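Local coordinates for protein lectin-related NK cell receptor LY49L1 (Mus musculus, PDB 3G8K) that is a natural killer cell receptor of the Ly49 family that probably recognises MHC class I through its C-type lectin-like domain, the part present here, at residues A[63-68]-A[118-123]. The protein carries 1 engineered substitution. Residues are numbered along the deposited sequence; the frame is centred on the assembly and turned at random.
Sequences YWIGLS and ICICGK. Engineered in segment 63-68: Tyr63 (natural residue Cys).
Tyr63 and Ile118 start a short parallel pairing in the C-type lectin-like fold, where strand 62-70 runs beside the last strand, 118-124, at the centre of the domain. Trp64 N gives its hydrogen to Ile118 O at 2.8 Å, slightly tilted from the carbonyl plane. The same oxygen, Ile118 O, takes a CA-H contact from Tyr63 CA at 3.1 Å. One step on, Ile120 N reaches back to Trp64 O, nearly straight at 172° but weak, with 3.5 Å between N and O. The axes of 63-65 and 118-123 diverge by 43°, and the pairing ends as 63-68 turns its corner in an inverse gamma turn centred on Gly66.

Tyr63, an engineered residue that replaces a natural cysteine, is the side chain to follow. Tyr63 CB lies 3.8 Å from CG2 of Ile120. Chi1 of -57° sets CG anti to the carbonyl carbon, and the ring runs out alongside Ile118: CD1 of Tyr63 sits 3.5 Å from Ile118 CG2, and CE1 also borders that methyl, which meets the ring at its edge, near the plane. At the tip, OH hydrogen-bonds to Pro59 O. The opposite face of the sheet carries Trp64, its indole edge-to-face with Phe117 and with Trp28, and Cys119, whose disulfide to Cys31 ties the strand to helix 28-37; Cys121 makes a second tie to that helix through Cys35. Where the strands separate, Ile65 and Ile120 still lie side by side, with their CG2 methyls 3.7 Å apart.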
ATOM      1  N   TYR A  63     -10.917  -8.497  -6.192  1.00 22.69           N
ATOM      2  CA  TYR A  63      -9.650  -9.164  -6.475  1.00 21.48           C
ATOM      3  C   TYR A  63      -9.787 -10.643  -6.347  1.00 20.12           C
ATOM      4  O   TYR A  63     -10.242 -11.159  -5.280  1.00 17.99           O
ATOM      5  CB  TYR A  63      -8.523  -8.709  -5.483  1.00 21.56           C
ATOM      6  CG  TYR A  63      -8.316  -7.222  -5.491  1.00 24.63           C
ATOM      7  CD1 TYR A  63      -7.411  -6.642  -6.372  1.00 24.66           C
ATOM      8  CD2 TYR A  63      -9.031  -6.376  -4.638  1.00 26.43           C
ATOM      9  CE1 TYR A  63      -7.216  -5.269  -6.424  1.00 27.28           C
ATOM     10  CE2 TYR A  63      -8.848  -4.988  -4.684  1.00 27.28           C
ATOM     11  CZ  TYR A  63      -7.918  -4.448  -5.584  1.00 27.49           C
ATOM     12  OH  TYR A  63      -7.700  -3.073  -5.637  1.00 27.36           O
ATOM     13  N   TRP A  64      -9.323 -11.366  -7.342  1.00 20.11           N
ATOM     14  CA  TRP A  64      -9.239 -12.857  -7.148  1.00 21.56           C
ATOM     15  C   TRP A  64      -8.176 -13.221  -6.166  1.00 21.66           C
ATOM     16  O   TRP A  64      -7.144 -12.599  -6.151  1.00 21.12           O
ATOM     17  CB  TRP A  64      -8.889 -13.546  -8.470  1.00 20.41           C
ATOM     18  CG  TRP A  64      -9.996 -13.728  -9.509  1.00 19.10           C
ATOM     19  CD1 TRP A  64      -9.878 -13.363 -10.920  1.00 16.28           C
ATOM     20  CD2 TRP A  64     -11.358 -14.216  -9.364  1.00 18.38           C
ATOM     21  NE1 TRP A  64     -11.063 -13.615 -11.532  1.00 18.49           N
ATOM     22  CE2 TRP A  64     -11.964 -14.174 -10.662  1.00 19.16           C
ATOM     23  CE3 TRP A  64     -12.112 -14.718  -8.310  1.00 19.85           C
ATOM     24  CZ2 TRP A  64     -13.256 -14.613 -10.880  1.00 23.44           C
ATOM     25  CZ3 TRP A  64     -13.386 -15.130  -8.539  1.00 17.92           C
ATOM     26  CH2 TRP A  64     -13.949 -15.122  -9.778  1.00 20.38           C
ATOM     27  N   ILE A  65      -8.421 -14.239  -5.322  1.00 22.17           N
ATOM     28  CA  ILE A  65      -7.449 -14.675  -4.346  1.00 21.79           C
ATOM     29  C   ILE A  65      -7.441 -16.193  -4.490  1.00 21.86           C
ATOM     30  O   ILE A  65      -8.281 -16.767  -5.211  1.00 23.14           O
ATOM     31  CB  ILE A  65      -7.779 -14.205  -2.822  1.00 21.37           C
ATOM     32  CG1 ILE A  65      -9.052 -14.908  -2.306  1.00 22.25           C
ATOM     33  CG2 ILE A  65      -7.677 -12.611  -2.703  1.00 15.49           C
ATOM     34  CD1 ILE A  65      -9.620 -14.399  -1.097  1.00 21.12           C
ATOM     35  N   GLY A  66      -6.451 -16.834  -3.922  1.00 20.32           N
ATOM     36  CA  GLY A  66      -6.191 -18.251  -4.255  1.00 20.90           C
ATOM     37  C   GLY A  66      -7.005 -19.240  -3.421  1.00 21.22           C
ATOM     38  O   GLY A  66      -6.454 -20.132  -2.806  1.00 21.60           O
ATOM     39  N   LEU A  67      -8.321 -19.066  -3.447  1.00 20.73           N
ATOM     40  CA  LEU A  67      -9.247 -19.863  -2.681  1.00 21.12           C
ATOM     41  C   LEU A  67     -10.411 -20.272  -3.621  1.00 21.79           C
ATOM     42  O   LEU A  67     -10.947 -19.444  -4.379  1.00 22.32           O
ATOM     43  CB  LEU A  67      -9.758 -19.068  -1.461  1.00 17.18           C
ATOM     44  CG  LEU A  67     -10.870 -19.724  -0.596  1.00 20.48           C
ATOM     45  CD1 LEU A  67     -10.302 -20.900   0.161  1.00 11.35           C
ATOM     46  CD2 LEU A  67     -11.443 -18.719   0.413  1.00 16.93           C
ATOM     47  N   SER A  68     -10.750 -21.552  -3.586  1.00 21.93           N
ATOM     48  CA  SER A  68     -11.714 -22.139  -4.510  1.00 22.96           C
ATOM     49  C   SER A  68     -12.358 -23.294  -3.846  1.00 23.14           C
ATOM     50  O   SER A  68     -11.812 -23.813  -2.921  1.00 23.85           O
ATOM     51  CB  SER A  68     -11.161 -22.441  -5.899  1.00 23.09           C
ATOM     52  OG  SER A  68     -10.345 -23.573  -6.052  1.00 24.04           O
ATOM     53  N   ILE A 118      -9.198  -8.253 -10.911  1.00 23.58           N
ATOM     54  CA  ILE A 118      -7.775  -7.977 -10.637  1.00 23.46           C
ATOM     55  C   ILE A 118      -7.181  -9.172  -9.885  1.00 24.27           C
ATOM     56  O   ILE A 118      -7.754  -9.611  -8.935  1.00 24.38           O
ATOM     57  CB  ILE A 118      -7.557  -6.665  -9.874  1.00 25.56           C
ATOM     58  CG1 ILE A 118      -8.080  -5.431 -10.675  1.00 26.83           C
ATOM     59  CG2 ILE A 118      -6.015  -6.411  -9.572  1.00 24.79           C
ATOM     60  CD1 ILE A 118      -7.469  -5.350 -12.073  1.00 32.90           C
ATOM     61  N   CYS A 119      -6.035  -9.675 -10.325  1.00 24.17           N
ATOM     62  CA  CYS A 119      -5.250 -10.666  -9.529  1.00 25.45           C
ATOM     63  C   CYS A 119      -4.432 -10.002  -8.432  1.00 24.67           C
ATOM     64  O   CYS A 119      -3.679  -9.056  -8.660  1.00 24.12           O
ATOM     65  CB  CYS A 119      -4.321 -11.547 -10.424  1.00 22.93           C
ATOM     66  SG  CYS A 119      -4.892 -11.818 -12.135  1.00 26.37           S
ATOM     67  N   ILE A 120      -4.608 -10.472  -7.197  1.00 25.71           N
ATOM     68  CA  ILE A 120      -3.628 -10.120  -6.204  1.00 25.37           C
ATOM     69  C   ILE A 120      -2.817 -11.395  -5.913  1.00 26.14           C
ATOM     70  O   ILE A 120      -3.392 -12.459  -5.511  1.00 25.21           O
ATOM     71  CB  ILE A 120      -4.206  -9.445  -4.963  1.00 25.99           C
ATOM     72  CG1 ILE A 120      -3.115  -9.140  -3.950  1.00 24.12           C
ATOM     73  CG2 ILE A 120      -5.290 -10.311  -4.284  1.00 28.75           C
ATOM     74  CD1 ILE A 120      -3.695  -8.404  -2.720  1.00 28.21           C
ATOM     75  N   CYS A 121      -1.513 -11.283  -6.226  1.00 25.14           N
ATOM     76  CA  CYS A 121      -0.487 -12.308  -5.985  1.00 25.01           C
ATOM     77  C   CYS A 121       0.272 -12.066  -4.674  1.00 24.06           C
ATOM     78  O   CYS A 121       0.699 -10.986  -4.415  1.00 25.45           O
ATOM     79  CB  CYS A 121       0.524 -12.266  -7.091  1.00 24.19           C
ATOM     80  SG  CYS A 121      -0.217 -12.338  -8.756  1.00 26.73           S
ATOM     81  N   GLY A 122       0.434 -13.047  -3.813  1.00 25.94           N
ATOM     82  CA  GLY A 122       1.322 -12.807  -2.672  1.00 24.64           C
ATOM     83  C   GLY A 122       2.644 -13.565  -2.786  1.00 24.03           C
ATOM     84  O   GLY A 122       2.735 -14.588  -3.473  1.00 25.15           O
ATOM     85  N   LYS A 123       3.656 -13.056  -2.106  1.00 25.46           N
ATOM     86  CA  LYS A 123       4.972 -13.665  -1.922  1.00 26.09           C
ATOM     87  C   LYS A 123       5.544 -13.226  -0.564  1.00 25.46           C
ATOM     88  O   LYS A 123       5.679 -12.054  -0.289  1.00 24.12           O
ATOM     89  CB  LYS A 123       5.957 -13.332  -3.049  1.00 27.85           C
ATOM     90  CG  LYS A 123       7.274 -14.219  -3.049  1.00 25.24           C
ATOM     91  CD  LYS A 123       8.236 -13.718  -4.142  1.00 28.42           C
ATOM     92  CE  LYS A 123       9.571 -14.439  -4.198  1.00 32.99           C
ATOM     93  NZ  LYS A 123      10.509 -13.612  -5.057  1.00 37.12           N
TER